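PDB 2JH3: ribosomal protein S2-related protein from Deinococcus radiodurans, which binds a 4Fe-4S iron-sulfur cluster and has a chelatase-like fold, so that it may act as a sirohydrochlorin ferrochelatase, inserting iron into a tetrapyrrole. Local coordinates for residues A[140-145]-A[168-172]; A[174-178]-A[192-196]; A[198-202]-A[238-242]; A[210-216]-A[246-250]. One frame throughout, in Å; residues are numbered along the deposited sequence.

All four contacts reach the same five-stranded parallel sheet, within one chelatase-like domain. Contacts 1 and 2 meet where Leu-145 O faces Glu-174 N at 3.1 Å, a probable hydrogen bond between neighbouring strands. Contact 3 lies close to both, its centre about 12 Å from that of contact 1 and about 11 Å from that of contact 2; Val-202 CG1 packs on Thr-144 OG1 at 3.6 Å. Contacts 3 and 4 alternate along the chain, their centres about 20 Å apart. All four lie away from the iron-sulfur cluster.

Contact 1 of 4, residues A[140-145]-A[168-172]; sequences PADVTL and GQFAG
The ring of Phe-170 packs against Leu-145, with the backbone of Val-143 beside it. Its CG stands anti to the carbonyl carbon (chi1 -62°), a torsion that presents one face to Leu-145, whose CG sits 4.3 Å from the ring centroid, over its centre, as a CH-pi contact. Val-143 O meets the edge in the ring plane, while Pro-140 CB touches Phe-170 CE2 at 4.1 Å. The same proline's carbonyl O receives a CA-H...O contact from Phe-170 CA at 3.4 Å. Backbone bonds fasten the rest: Ala-171 N gives to Val-143 O at 2.7 Å, and Leu-145 N reaches Gly-172 O at 2.9 Å in a nearly straight bond. The methyl of Ala-171 packs on Ala-141 O. With an alanine in place of Phe-170, Leu-145 CG would probably lose the face it rests on, and a gap would open beside Pro-140. Away from this core, Gln-169 OE1 is hydrogen-bonded to Arg-131. At the close of a beta-alpha-beta crossover, the chemistry thus divides the work: backbone bonds fix the incoming strand, and an aromatic face gives Leu-145 an apolar surface to rest on.

Contact 2 of 4, residues A[174-178]-A[192-196]; sequences EVVLE and AVPLS
Val-193 O is approached by two neighbouring donors of the facing strand: Leu-177 N, in a hydrogen bond of 3.0 Å, and Val-176 CA, in a CA-H...O contact of 3.2 Å. The N-H comes in somewhat bent, at 144°. Leu-177 also offers its O on the same side, accepting from Leu-195 N at 2.9 Å in a straighter bond. One residue thus bonds through both its N and its O to residues flanking Pro-194, the pattern of a parallel pair; Pro-194 itself has no N-H to offer. Val-193 N is buried by the contact and has no partner in the model.

The side chains of Val-176, Val-193 and Leu-195 pack alongside these bonds. With chi1 at -66°, Val-176 turns CG1 anti to its carbonyl carbon and toward Val-193 CG2, 3.8 Å away, while its CG2 takes the crowded position between N and carbonyl carbon and touches Leu-195 CD1 at 4.0 Å. The two methyls thereby serve two different partners. Beyond them, Ala-192 CB lies against Val-175 O at 3.5 Å, and Leu-177 CG passes near Ala-192 O.

In the fold, strand 193-194 is the outermost of the parallel sheet within this chain, with strand 172-177 between it and 144-149. Val-175 packs on Leu-157 and Ala-161 of helix 155-167; Val-176 and Leu-195 both meet Leu-148 of the central strand, and Leu-195 also touches Ala-227 of helix 218-234.

Contact 3 of 4, residues A[198-202]-A[238-242]; sequences WPSRV and APPLH
Trp-198 swings its CG between its backbone N and carbonyl carbon (chi1 71°), a torsion that sends the indole out toward 238-242, while Leu-241 keeps its CG anti to its own N (chi1 -174°) and reaches back to meet it. The two side chains run antiparallel alongside each other, and Leu-241 CD2 ends over one face of the indole, 4.2 Å from the centroid of the five-membered ring and displaced toward the rim. Pro-199 CG covers the opposite face, so that a leucine methyl and a proline ring hold the tryptophan between them.

The far edge of the indole is also occupied. Pro-239 O lies in its plane, 3.4 Å from Trp-198 CH2, where the weakly positive aromatic hydrogens suit an oxygen, and Pro-239 CD packs near the same carbon. Farther along, Ala-238 CB rests 3.6 Å from Pro-199 CG, and Val-202 CG1 touches Pro-239 CG at 4.0 Å. No hydrogen bond joins the two segments; van der Waals, CH-pi and aromatic-edge contacts carry it.

Around it, Leu-228 and Ala-231 of helix 218-234 cover the tryptophan, with Leu-228 also touching Leu-241. Leu-146 of strand 144-149 touches both side chains, and the contact ties the 3-10 turn around 198-200 to strand 241-243, the outermost strand within this chain on that side of the sheet.

Contact 4 of 4, residues A[210-216]-A[246-250]; sequences VPFLTHL and PVGEH
Thr-214 O sits directly over the flat carboxylate of Glu-249, 3.1 Å from its CD, an unusual meeting of two acceptors with no hydrogen bond between them. A bend at chi2 (-80°) folds the glutamate back to this place, and OE2 also touches His-215 CB. Water 1 is held by Leu-216 N at 2.9 Å and gives a weak bond to OE2, which in addition has a long, weak ion pair with Arg-21 of helix 18-35. Replacing Glu-249 with an alanine would probably leave water 1 without that acceptor and Arg-21 without its distant mate.

The backbones come very close where Thr-214 passes Gly-248, their CA atoms 3.9 Å apart; a CB on the glycine would run into Thr-214 CA. Two backbone hydrogen bonds join the segments: Gly-248 N to Leu-213 O, 3.0 Å, and Val-247 N to Pro-211 O, also 3.0 Å. Pro-211 O receives a further, weak bond from Leu-213 N, which closes an inverse gamma turn centred on Phe-212. On the apolar side Val-247 CG1 lies beside Phe-212 CD1 at 4.0 Å, and Pro-246 CG packs on Leu-216 CB at 3.8 Å.

Here strand 207-211 and the loop following strand 241-243 run out together, and a 3-10 turn leads on toward helix 253-262. The loops after these two neighbouring parallel strands thus meet at their C-terminal ends, consistent with the three-layer alpha/beta fold of the chelatase family to which this CbiX-like region belongs.

Contact 1 of 4, residues A[140-145]-A[168-172]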
loop_
_atom_site.group_PDB
_atom_site.type_symbol
_atom_site.label_atom_id
_atom_site.label_comp_id
_atom_site.label_asym_id
_atom_site.label_seq_id
_atom_site.Cartn_x
_atom_site.Cartn_y
_atom_site.Cartn_z
ATOM N N PRO A 140 26.787 10.643 -44.478
ATOM C CA PRO A 140 25.316 10.539 -44.655
ATOM C C PRO A 140 24.799 10.130 -46.028
ATOM O O PRO A 140 23.814 9.377 -46.121
ATOM C CB PRO A 140 24.827 11.965 -44.342
ATOM C CG PRO A 140 25.804 12.454 -43.316
ATOM C CD PRO A 140 27.145 11.794 -43.623
ATOM N N ALA A 141 25.426 10.619 -47.096
ATOM C CA ALA A 141 24.922 10.325 -48.440
ATOM C C ALA A 141 25.122 8.832 -48.787
ATOM O O ALA A 141 24.477 8.297 -49.690
ATOM C CB ALA A 141 25.587 11.238 -49.484
ATOM N N ASP A 142 26.004 8.176 -48.029
ATOM C CA ASP A 142 26.135 6.694 -48.046
ATOM C C ASP A 142 25.043 5.906 -47.247
ATOM O O ASP A 142 25.056 4.658 -47.266
ATOM C CB ASP A 142 27.541 6.271 -47.518
ATOM C CG ASP A 142 28.713 6.692 -48.468
ATOM O OD1 ASP A 142 28.457 7.153 -49.597
ATOM O OD2 ASP A 142 29.901 6.538 -48.072
ATOM N N VAL A 143 24.104 6.606 -46.582
ATOM C CA VAL A 143 23.166 6.001 -45.628
ATOM C C VAL A 143 21.671 6.210 -45.973
ATOM O O VAL A 143 21.242 7.317 -46.300
ATOM C CB VAL A 143 23.479 6.523 -44.212
ATOM C CG1 VAL A 143 22.639 5.825 -43.144
ATOM C CG2 VAL A 143 24.943 6.257 -43.871
ATOM N N THR A 144 20.879 5.129 -45.971
ATOM C CA THR A 144 19.418 5.256 -46.045
ATOM C C THR A 144 18.889 5.440 -44.623
ATOM O O THR A 144 19.325 4.754 -43.668
ATOM C CB THR A 144 18.672 4.052 -46.728
ATOM O OG1 THR A 144 19.215 3.829 -48.004
ATOM C CG2 THR A 144 17.210 4.334 -46.926
ATOM N N LEU A 145 17.962 6.406 -44.539
ATOM C CA LEU A 145 17.383 6.904 -43.284
ATOM C C LEU A 145 16.078 6.186 -43.129
ATOM O O LEU A 145 15.209 6.344 -43.945
ATOM C CB LEU A 145 17.034 8.393 -43.402
ATOM C CG LEU A 145 17.021 9.206 -42.086
ATOM C CD1 LEU A 145 16.124 10.357 -42.199
ATOM C CD2 LEU A 145 16.798 8.404 -40.823
ATOM N N GLY A 168 18.160 15.956 -48.925
ATOM C CA GLY A 168 19.104 15.085 -49.647
ATOM C C GLY A 168 20.373 14.720 -48.929
ATOM O O GLY A 168 21.260 14.098 -49.495
ATOM N N GLN A 169 20.489 15.019 -47.660
ATOM C CA GLN A 169 21.714 14.642 -46.966
ATOM C C GLN A 169 21.949 13.116 -46.929
ATOM O O GLN A 169 23.088 12.641 -46.662
ATOM C CB GLN A 169 21.688 15.199 -45.545
ATOM C CG GLN A 169 23.081 15.353 -44.918
ATOM C CD GLN A 169 23.040 15.802 -43.433
ATOM O OE1 GLN A 169 22.075 15.523 -42.694
ATOM N NE2 GLN A 169 24.109 16.496 -42.996
ATOM N N PHE A 170 20.875 12.351 -47.149
ATOM C CA PHE A 170 20.918 10.891 -46.992
ATOM C C PHE A 170 20.613 10.257 -48.318
ATOM O O PHE A 170 19.977 10.866 -49.178
ATOM C CB PHE A 170 19.908 10.378 -45.904
ATOM C CG PHE A 170 20.189 10.921 -44.515
ATOM C CD1 PHE A 170 19.553 12.066 -44.067
ATOM C CD2 PHE A 170 21.100 10.293 -43.680
ATOM C CE1 PHE A 170 19.838 12.574 -42.853
ATOM C CE2 PHE A 170 21.399 10.818 -42.438
ATOM C CZ PHE A 170 20.765 11.979 -42.036
ATOM N N ALA A 171 20.989 8.988 -48.423
ATOM C CA ALA A 171 20.771 8.167 -49.633
ATOM C C ALA A 171 19.324 8.025 -49.977
ATOM O O ALA A 171 18.959 8.029 -51.133
ATOM C CB ALA A 171 21.424 6.764 -49.459
ATOM N N GLY A 172 18.473 7.861 -48.978
ATOM C CA GLY A 172 17.046 7.930 -49.214
ATOM C C GLY A 172 16.328 7.984 -47.858
ATOM O O GLY A 172 16.975 7.919 -46.812
#

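Contact 2 of 4, residues A[174-178]-A[192-196]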
loop_
_atom_site.group_PDB
_atom_site.type_symbol
_atom_site.label_atom_id
_atom_site.label_comp_id
_atom_site.label_asym_id
_atom_site.label_seq_id
_atom_site.Cartn_x
_atom_site.Cartn_y
_atom_site.Cartn_z
ATOM N N GLU A 174 12.796 6.332 -45.868
ATOM C CA GLU A 174 11.595 5.456 -45.780
ATOM C C GLU A 174 11.020 5.360 -44.334
ATOM O O GLU A 174 11.785 5.256 -43.369
ATOM C CB GLU A 174 11.961 4.037 -46.242
ATOM C CG GLU A 174 12.630 3.971 -47.642
ATOM C CD GLU A 174 11.728 4.474 -48.754
ATOM O OE1 GLU A 174 10.478 4.479 -48.550
ATOM O OE2 GLU A 174 12.269 4.883 -49.822
ATOM N N VAL A 175 9.696 5.320 -44.233
ATOM C CA VAL A 175 8.957 5.025 -42.988
ATOM C C VAL A 175 8.743 3.514 -42.869
ATOM O O VAL A 175 8.427 2.882 -43.831
ATOM C CB VAL A 175 7.534 5.763 -42.949
ATOM C CG1 VAL A 175 6.720 5.421 -41.712
ATOM C CG2 VAL A 175 7.698 7.286 -43.083
ATOM N N VAL A 176 8.961 2.953 -41.695
ATOM C CA VAL A 176 8.641 1.556 -41.404
ATOM C C VAL A 176 7.872 1.492 -40.066
ATOM O O VAL A 176 7.984 2.402 -39.257
ATOM C CB VAL A 176 9.908 0.660 -41.342
ATOM C CG1 VAL A 176 10.551 0.588 -42.684
ATOM C CG2 VAL A 176 10.872 1.174 -40.392
ATOM N N LEU A 177 7.159 0.389 -39.825
ATOM C CA LEU A 177 6.231 0.291 -38.717
ATOM C C LEU A 177 6.680 -0.666 -37.637
ATOM O O LEU A 177 7.190 -1.771 -37.926
ATOM C CB LEU A 177 4.882 -0.211 -39.212
ATOM C CG LEU A 177 4.034 0.635 -40.132
ATOM C CD1 LEU A 177 2.640 0.083 -40.037
ATOM C CD2 LEU A 177 4.045 2.125 -39.742
ATOM N N GLU A 178 6.423 -0.270 -36.390
ATOM C CA GLU A 178 6.562 -1.174 -35.261
ATOM C C GLU A 178 5.748 -2.459 -35.525
ATOM O O GLU A 178 4.731 -2.432 -36.221
ATOM C CB GLU A 178 6.074 -0.499 -33.992
ATOM C CG GLU A 178 7.138 0.293 -33.259
ATOM C CD GLU A 178 6.692 0.747 -31.864
ATOM O OE1 GLU A 178 5.498 1.091 -31.691
ATOM O OE2 GLU A 178 7.532 0.757 -30.942
ATOM N N ALA A 192 3.064 1.377 -45.459
ATOM C CA ALA A 192 4.527 1.362 -45.196
ATOM C C ALA A 192 4.855 -0.005 -44.616
ATOM O O ALA A 192 4.002 -0.666 -44.034
ATOM C CB ALA A 192 4.946 2.427 -44.194
ATOM N N VAL A 193 6.105 -0.409 -44.725
ATOM C CA VAL A 193 6.398 -1.811 -44.602
ATOM C C VAL A 193 6.723 -1.996 -43.149
ATOM O O VAL A 193 7.130 -1.051 -42.495
ATOM C CB VAL A 193 7.500 -2.201 -45.580
ATOM C CG1 VAL A 193 7.258 -1.455 -46.913
ATOM C CG2 VAL A 193 8.840 -1.880 -45.064
ATOM N N PRO A 194 6.472 -3.196 -42.615
ATOM C CA PRO A 194 6.887 -3.376 -41.220
ATOM C C PRO A 194 8.388 -3.288 -41.153
ATOM O O PRO A 194 9.078 -3.439 -42.166
ATOM C CB PRO A 194 6.413 -4.789 -40.876
ATOM C CG PRO A 194 5.433 -5.156 -41.980
ATOM C CD PRO A 194 5.867 -4.405 -43.190
ATOM N N LEU A 195 8.882 -2.973 -39.974
ATOM C CA LEU A 195 10.321 -2.985 -39.716
ATOM C C LEU A 195 10.977 -4.350 -40.003
ATOM O O LEU A 195 12.142 -4.402 -40.365
ATOM C CB LEU A 195 10.533 -2.602 -38.247
ATOM C CG LEU A 195 11.941 -2.624 -37.701
ATOM C CD1 LEU A 195 12.836 -1.663 -38.410
ATOM C CD2 LEU A 195 11.954 -2.333 -36.194
ATOM N N SER A 196 10.229 -5.443 -39.807
ATOM C CA SER A 196 10.702 -6.805 -40.095
ATOM C C SER A 196 10.959 -7.031 -41.607
ATOM O O SER A 196 11.579 -7.991 -41.989
ATOM C CB SER A 196 9.734 -7.823 -39.506
ATOM O OG SER A 196 8.535 -7.789 -40.223
#

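Contact 3 of 4, residues A[198-202]-A[238-242]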
loop_
_atom_site.group_PDB
_atom_site.type_symbol
_atom_site.label_atom_id
_atom_site.label_comp_id
_atom_site.label_asym_id
_atom_site.label_seq_id
_atom_site.Cartn_x
_atom_site.Cartn_y
_atom_site.Cartn_z
ATOM N N TRP A 198 12.458 -4.308 -43.378
ATOM C CA TRP A 198 13.148 -3.032 -43.710
ATOM C C TRP A 198 14.133 -3.071 -44.893
ATOM O O TRP A 198 14.225 -2.097 -45.625
ATOM C CB TRP A 198 13.848 -2.407 -42.472
ATOM C CG TRP A 198 15.080 -3.100 -41.957
ATOM C CD1 TRP A 198 15.152 -3.954 -40.888
ATOM C CD2 TRP A 198 16.425 -2.948 -42.430
ATOM N NE1 TRP A 198 16.442 -4.391 -40.696
ATOM C CE2 TRP A 198 17.249 -3.789 -41.631
ATOM C CE3 TRP A 198 17.004 -2.272 -43.509
ATOM C CZ2 TRP A 198 18.631 -3.946 -41.868
ATOM C CZ3 TRP A 198 18.360 -2.422 -43.735
ATOM C CH2 TRP A 198 19.163 -3.264 -42.930
ATOM N N PRO A 199 14.917 -4.153 -45.056
ATOM C CA PRO A 199 15.845 -4.154 -46.195
ATOM C C PRO A 199 15.146 -4.081 -47.596
ATOM O O PRO A 199 15.785 -3.681 -48.567
ATOM C CB PRO A 199 16.638 -5.452 -45.980
ATOM C CG PRO A 199 16.410 -5.821 -44.514
ATOM C CD PRO A 199 15.044 -5.391 -44.262
ATOM N N SER A 200 13.852 -4.420 -47.678
ATOM C CA SER A 200 13.053 -4.228 -48.896
ATOM C C SER A 200 12.934 -2.756 -49.326
ATOM O O SER A 200 12.493 -2.463 -50.461
ATOM C CB SER A 200 11.643 -4.763 -48.697
ATOM O OG SER A 200 10.843 -3.923 -47.878
ATOM N N ARG A 201 13.325 -1.835 -48.436
ATOM C CA ARG A 201 13.207 -0.404 -48.699
ATOM C C ARG A 201 14.555 0.300 -48.703
ATOM O O ARG A 201 14.625 1.506 -48.609
ATOM C CB ARG A 201 12.258 0.236 -47.666
ATOM C CG ARG A 201 10.763 0.023 -47.954
ATOM C CD ARG A 201 10.349 0.673 -49.335
ATOM N NE ARG A 201 8.898 0.606 -49.493
ATOM C CZ ARG A 201 8.246 -0.477 -49.908
ATOM N NH1 ARG A 201 8.937 -1.565 -50.234
ATOM N NH2 ARG A 201 6.906 -0.488 -49.978
ATOM N N VAL A 202 15.641 -0.431 -48.807
ATOM C CA VAL A 202 16.956 0.193 -48.728
ATOM C C VAL A 202 17.750 -0.277 -49.916
ATOM O O VAL A 202 17.888 -1.492 -50.125
ATOM C CB VAL A 202 17.706 -0.190 -47.435
ATOM C CG1 VAL A 202 19.182 0.233 -47.470
ATOM C CG2 VAL A 202 17.028 0.419 -46.243
ATOM N N ALA A 238 21.077 -8.200 -46.195
ATOM C CA ALA A 238 20.815 -6.793 -45.742
ATOM C C ALA A 238 22.131 -6.080 -45.393
ATOM O O ALA A 238 23.030 -6.717 -44.849
ATOM C CB ALA A 238 19.922 -6.813 -44.539
ATOM N N PRO A 239 22.242 -4.738 -45.654
ATOM C CA PRO A 239 23.428 -3.971 -45.224
ATOM C C PRO A 239 23.443 -3.697 -43.736
ATOM O O PRO A 239 22.447 -3.976 -43.045
ATOM C CB PRO A 239 23.295 -2.649 -45.986
ATOM C CG PRO A 239 21.864 -2.519 -46.348
ATOM C CD PRO A 239 21.239 -3.893 -46.333
ATOM N N PRO A 240 24.546 -3.126 -43.221
ATOM C CA PRO A 240 24.605 -2.866 -41.783
ATOM C C PRO A 240 23.576 -1.773 -41.372
ATOM O O PRO A 240 23.367 -0.822 -42.095
ATOM C CB PRO A 240 26.046 -2.393 -41.542
ATOM C CG PRO A 240 26.650 -2.176 -42.888
ATOM C CD PRO A 240 25.728 -2.642 -43.951
ATOM N N LEU A 241 22.911 -1.984 -40.243
ATOM C CA LEU A 241 21.899 -1.038 -39.715
ATOM C C LEU A 241 22.419 -0.431 -38.431
ATOM O O LEU A 241 22.625 -1.152 -37.455
ATOM C CB LEU A 241 20.594 -1.750 -39.382
ATOM C CG LEU A 241 19.466 -0.783 -38.973
ATOM C CD1 LEU A 241 19.099 0.149 -40.116
ATOM C CD2 LEU A 241 18.247 -1.578 -38.547
ATOM N N HIS A 242 22.573 0.883 -38.411
ATOM C CA HIS A 242 22.797 1.564 -37.136
ATOM C C HIS A 242 21.458 2.007 -36.484
ATOM O O HIS A 242 20.643 2.709 -37.081
ATOM C CB HIS A 242 23.767 2.720 -37.329
ATOM C CG HIS A 242 24.937 2.362 -38.192
ATOM N ND1 HIS A 242 26.027 1.658 -37.716
ATOM C CD2 HIS A 242 25.163 2.579 -39.508
ATOM C CE1 HIS A 242 26.885 1.477 -38.712
ATOM N NE2 HIS A 242 26.381 2.020 -39.809
#

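Contact 4 of 4, residues A[210-216]-A[246-250]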
loop_
_atom_site.group_PDB
_atom_site.type_symbol
_atom_site.label_atom_id
_atom_site.label_comp_id
_atom_site.label_asym_id
_atom_site.label_seq_id
_atom_site.Cartn_x
_atom_site.Cartn_y
_atom_site.Cartn_z
ATOM N N VAL A 210 15.951 5.669 -37.104
ATOM C CA VAL A 210 15.479 6.627 -36.088
ATOM C C VAL A 210 13.988 6.384 -35.754
ATOM O O VAL A 210 13.084 6.658 -36.545
ATOM C CB VAL A 210 15.793 8.110 -36.471
ATOM C CG1 VAL A 210 15.171 9.153 -35.433
ATOM C CG2 VAL A 210 17.292 8.293 -36.548
ATOM N N PRO A 211 13.751 5.879 -34.560
ATOM C CA PRO A 211 12.438 5.815 -33.984
ATOM C C PRO A 211 11.798 7.179 -33.738
ATOM O O PRO A 211 12.361 8.021 -32.971
ATOM C CB PRO A 211 12.669 5.069 -32.658
ATOM C CG PRO A 211 14.000 4.365 -32.850
ATOM C CD PRO A 211 14.765 5.356 -33.624
ATOM N N PHE A 212 10.676 7.424 -34.423
ATOM C CA PHE A 212 9.884 8.695 -34.247
ATOM C C PHE A 212 8.963 8.521 -33.034
ATOM O O PHE A 212 7.770 8.446 -33.170
ATOM C CB PHE A 212 9.050 8.991 -35.474
ATOM C CG PHE A 212 8.446 10.364 -35.485
ATOM C CD1 PHE A 212 9.264 11.483 -35.572
ATOM C CD2 PHE A 212 7.057 10.547 -35.538
ATOM C CE1 PHE A 212 8.726 12.778 -35.648
ATOM C CE2 PHE A 212 6.540 11.830 -35.605
ATOM C CZ PHE A 212 7.393 12.944 -35.670
ATOM N N LEU A 213 9.586 8.396 -31.871
ATOM C CA LEU A 213 8.941 8.081 -30.592
ATOM C C LEU A 213 9.475 9.034 -29.520
ATOM O O LEU A 213 10.656 9.420 -29.541
ATOM C CB LEU A 213 9.364 6.644 -30.169
ATOM C CG LEU A 213 8.610 5.400 -30.607
ATOM C CD1 LEU A 213 7.522 5.620 -31.573
ATOM C CD2 LEU A 213 9.602 4.353 -31.063
ATOM N N THR A 214 8.633 9.377 -28.536
ATOM C CA THR A 214 9.150 10.122 -27.389
ATOM C C THR A 214 10.065 9.247 -26.585
ATOM O O THR A 214 11.067 9.719 -26.041
ATOM C CB THR A 214 8.033 10.626 -26.442
ATOM O OG1 THR A 214 7.181 9.537 -26.103
ATOM C CG2 THR A 214 7.223 11.727 -27.093
ATOM N N HIS A 215 9.710 7.974 -26.482
ATOM C CA HIS A 215 10.469 7.019 -25.669
ATOM C C HIS A 215 10.302 5.637 -26.224
ATOM O O HIS A 215 9.498 5.394 -27.128
ATOM C CB HIS A 215 9.972 7.005 -24.208
ATOM C CG HIS A 215 8.522 6.692 -24.109
ATOM N ND1 HIS A 215 7.549 7.559 -24.583
ATOM C CD2 HIS A 215 7.879 5.591 -23.690
ATOM C CE1 HIS A 215 6.361 7.010 -24.414
ATOM N NE2 HIS A 215 6.535 5.809 -23.884
ATOM N N LEU A 216 11.060 4.718 -25.632
ATOM C CA LEU A 216 10.951 3.316 -25.973
ATOM C C LEU A 216 10.956 2.484 -24.699
ATOM O O LEU A 216 11.997 2.321 -24.048
ATOM C CB LEU A 216 12.118 2.933 -26.906
ATOM C CG LEU A 216 11.911 1.681 -27.759
ATOM C CD1 LEU A 216 10.724 1.815 -28.667
ATOM C CD2 LEU A 216 13.163 1.436 -28.554
ATOM N N PRO A 246 15.205 6.939 -29.608
ATOM C CA PRO A 246 14.020 7.698 -29.942
ATOM C C PRO A 246 14.351 9.131 -30.061
ATOM O O PRO A 246 15.130 9.637 -29.256
ATOM C CB PRO A 246 13.108 7.469 -28.749
ATOM C CG PRO A 246 13.506 6.271 -28.203
ATOM C CD PRO A 246 15.010 6.212 -28.352
ATOM N N VAL A 247 13.782 9.786 -31.058
ATOM C CA VAL A 247 14.147 11.137 -31.373
ATOM C C VAL A 247 13.763 12.068 -30.221
ATOM O O VAL A 247 14.447 13.076 -29.965
ATOM C CB VAL A 247 13.500 11.628 -32.678
ATOM C CG1 VAL A 247 11.970 11.705 -32.598
ATOM C CG2 VAL A 247 14.033 12.984 -33.047
ATOM N N GLY A 248 12.709 11.674 -29.503
ATOM C CA GLY A 248 12.172 12.447 -28.384
ATOM C C GLY A 248 13.215 12.684 -27.321
ATOM O O GLY A 248 13.047 13.566 -26.512
ATOM N N GLU A 249 14.289 11.898 -27.307
ATOM C CA GLU A 249 15.281 12.037 -26.274
ATOM C C GLU A 249 16.474 12.913 -26.737
ATOM O O GLU A 249 17.397 13.171 -25.969
ATOM C CB GLU A 249 15.755 10.652 -25.807
ATOM C CG GLU A 249 14.658 9.513 -25.713
ATOM C CD GLU A 249 13.763 9.539 -24.457
ATOM O OE1 GLU A 249 13.400 10.656 -24.019
ATOM O OE2 GLU A 249 13.409 8.441 -23.919
ATOM N N HIS A 250 16.430 13.432 -27.954
ATOM C CA HIS A 250 17.511 14.218 -28.480
ATOM C C HIS A 250 17.447 15.723 -28.031
ATOM O O HIS A 250 16.410 16.338 -28.073
ATOM C CB HIS A 250 17.494 14.113 -30.011
ATOM C CG HIS A 250 18.787 14.512 -30.656
ATOM N ND1 HIS A 250 19.023 15.778 -31.155
ATOM C CD2 HIS A 250 19.923 13.804 -30.882
ATOM C CE1 HIS A 250 20.256 15.845 -31.624
ATOM N NE2 HIS A 250 20.828 14.661 -31.465
HETATM O O HOH W 1 13.242 5.147 -23.783
#